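Local structure of GH127 beta-L-arabinofuranoside (4QK0) at residues 168-172 and 205-210. The protein probably removes beta-L-arabinofuranose units from arabinose-containing sugars as a retaining-type glycoside hydrolase of family GH127. Numbering follows the deposited sequence.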
loop_
_atom_site.group_PDB
_atom_site.type_symbol
_atom_site.label_atom_id
_atom_site.label_comp_id
_atom_site.label_asym_id
_atom_site.label_seq_id
_atom_site.Cartn_x
_atom_site.Cartn_y
_atom_site.Cartn_z
ATOM N N CYS A 168 -15.573 -42.229 -2.327
ATOM C CA CYS A 168 -15.280 -42.906 -3.607
ATOM C C CYS A 168 -16.449 -42.851 -4.518
ATOM O O CYS A 168 -16.279 -42.753 -5.741
ATOM C CB CYS A 168 -14.881 -44.379 -3.394
ATOM S SG CYS A 168 -13.213 -44.626 -2.767
ATOM N N LYS A 169 -17.666 -42.903 -3.967
ATOM C CA LYS A 169 -18.856 -42.757 -4.806
ATOM C C LYS A 169 -18.889 -41.373 -5.443
ATOM O O LYS A 169 -19.178 -41.234 -6.623
ATOM C CB LYS A 169 -20.155 -42.975 -4.025
ATOM C CG LYS A 169 -20.575 -44.420 -3.909
ATOM C CD LYS A 169 -21.722 -44.666 -2.911
ATOM C CE LYS A 169 -23.058 -44.755 -3.605
ATOM N NZ LYS A 169 -23.462 -43.482 -4.274
ATOM N N TYR A 170 -18.574 -40.345 -4.665
ATOM C CA TYR A 170 -18.560 -38.978 -5.207
ATOM C C TYR A 170 -17.407 -38.865 -6.222
ATOM O O TYR A 170 -17.610 -38.408 -7.347
ATOM C CB TYR A 170 -18.439 -37.968 -4.057
ATOM C CG TYR A 170 -18.700 -36.520 -4.389
ATOM C CD1 TYR A 170 -19.084 -36.113 -5.635
ATOM C CD2 TYR A 170 -18.601 -35.555 -3.398
ATOM C CE1 TYR A 170 -19.328 -34.788 -5.923
ATOM C CE2 TYR A 170 -18.869 -34.204 -3.647
ATOM C CZ TYR A 170 -19.222 -33.823 -4.906
ATOM O OH TYR A 170 -19.489 -32.510 -5.187
ATOM N N ALA A 171 -16.217 -39.337 -5.860
ATOM C CA ALA A 171 -15.059 -39.267 -6.801
ATOM C C ALA A 171 -15.369 -39.969 -8.148
ATOM O O ALA A 171 -15.078 -39.458 -9.238
ATOM C CB ALA A 171 -13.835 -39.883 -6.153
ATOM N N ASP A 172 -16.029 -41.121 -8.071
ATOM C CA ASP A 172 -16.451 -41.825 -9.305
ATOM C C ASP A 172 -17.433 -40.992 -10.083
ATOM O O ASP A 172 -17.309 -40.883 -11.317
ATOM C CB ASP A 172 -17.102 -43.204 -8.996
ATOM C CG ASP A 172 -16.146 -44.172 -8.296
ATOM O OD1 ASP A 172 -14.908 -44.019 -8.397
ATOM O OD2 ASP A 172 -16.666 -45.063 -7.586
ATOM N N THR A 205 -6.417 -46.328 -2.228
ATOM C CA THR A 205 -7.288 -47.300 -2.863
ATOM C C THR A 205 -6.638 -48.122 -3.977
ATOM O O THR A 205 -7.175 -49.135 -4.360
ATOM C CB THR A 205 -8.505 -46.635 -3.545
ATOM O OG1 THR A 205 -8.065 -45.745 -4.559
ATOM C CG2 THR A 205 -9.389 -45.916 -2.563
ATOM N N GLY A 206 -5.574 -47.613 -4.593
ATOM C CA GLY A 206 -4.990 -48.236 -5.762
ATOM C C GLY A 206 -5.816 -48.085 -7.020
ATOM O O GLY A 206 -5.434 -48.567 -8.086
ATOM N N ASN A 207 -6.948 -47.397 -6.930
ATOM C CA ASN A 207 -7.782 -47.155 -8.108
ATOM C C ASN A 207 -7.198 -46.100 -9.049
ATOM O O ASN A 207 -7.296 -44.888 -8.819
ATOM C CB ASN A 207 -9.198 -46.783 -7.681
ATOM C CG ASN A 207 -10.157 -46.704 -8.849
ATOM O OD1 ASN A 207 -9.767 -46.566 -9.996
ATOM N ND2 ASN A 207 -11.425 -46.764 -8.547
ATOM N N GLU A 208 -6.663 -46.571 -10.162
ATOM C CA GLU A 208 -6.026 -45.723 -11.177
ATOM C C GLU A 208 -6.922 -44.675 -11.803
ATOM O O GLU A 208 -6.420 -43.703 -12.379
ATOM C CB GLU A 208 -5.484 -46.579 -12.338
ATOM C CG GLU A 208 -4.491 -47.663 -11.931
ATOM C CD GLU A 208 -3.040 -47.239 -12.050
ATOM O OE1 GLU A 208 -2.756 -46.319 -12.847
ATOM O OE2 GLU A 208 -2.183 -47.832 -11.353
ATOM N N ASN A 209 -8.237 -44.862 -11.769
ATOM C CA ASN A 209 -9.109 -43.801 -12.298
ATOM C C ASN A 209 -8.857 -42.449 -11.611
ATOM O O ASN A 209 -8.967 -41.414 -12.238
ATOM C CB ASN A 209 -10.566 -44.150 -12.097
ATOM C CG ASN A 209 -10.992 -45.411 -12.847
ATOM O OD1 ASN A 209 -10.330 -45.846 -13.790
ATOM N ND2 ASN A 209 -12.160 -45.932 -12.487
ATOM N N TYR A 210 -8.520 -42.496 -10.320
ATOM C CA TYR A 210 -8.387 -41.305 -9.496
ATOM C C TYR A 210 -7.110 -40.568 -9.894
ATOM O O TYR A 210 -7.087 -39.320 -10.048
ATOM C CB TYR A 210 -8.416 -41.664 -7.993
ATOM C CG TYR A 210 -9.722 -42.328 -7.557
ATOM C CD1 TYR A 210 -10.916 -42.045 -8.188
ATOM C CD2 TYR A 210 -9.756 -43.236 -6.518
ATOM C CE1 TYR A 210 -12.111 -42.638 -7.788
ATOM C CE2 TYR A 210 -10.945 -43.852 -6.132
ATOM C CZ TYR A 210 -12.116 -43.561 -6.781
ATOM O OH TYR A 210 -13.323 -44.158 -6.407
HETATM O O HOH W 1 -14.053 -43.804 -11.046
#
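Tyr-210 reaches across to helix 162-177 and donates a hydrogen bond from its hydroxyl to Asp-172, a worked example of how one aromatic side chain can supply both the packing and the polar link between two helices. The bond is short, 2.5 Å from Tyr-210 OH to Asp-172 OD1, and arrives on the syn side of the carboxylate, 34° out of its plane. Carboxylate and ring are turned only 15° from each other, and OD1 lies at the ring edge. With CG of Tyr-210 anti to its carbonyl carbon (chi1 -61°), the ring extends from the first turn of helix 208-220 towards its partner.

The tight part gathers round the outer end of the tyrosine ring. Its apolar portion is Ala-171 CB, 3.6 Å from Tyr-210 CE1 and approaching the ring obliquely, while Cys-168 CB comes within 3.4 Å of Tyr-210 OH. The sulfur adds an oblique sulfur-aromatic contact, with SG 4.1 Å from Tyr-210 CE2. A phenylalanine in place of Tyr-210 would probably leave Asp-172 OD1 without its direct hydrogen-bond donor from the other helix, linked across the contact by the water alone.

Towards Asn-209 the contact is looser and wetter: a water donates to Asp-172 OD1 and accepts from Asn-209 ND2 at 3.2 Å, bridging side chains that do not meet. Asn-207, the N-cap of helix 208-220, takes a capping bond from Asn-209 N to its OD1 (2.9 Å), and its CG lies above one face of the tyrosine ring, offset toward the rim. At the preceding helix end, Thr-205 OG1 accepts from Asn-207 N in an ST turn and also bonds to Leu-201 O.

Within the helical GH127 catalytic domain, the contact thus ties helix 162-177 to the junction between helices 194-205 and 208-220, where Leu-201 of helix 194-205 packs against Cys-168, Ala-171 and Tyr-210.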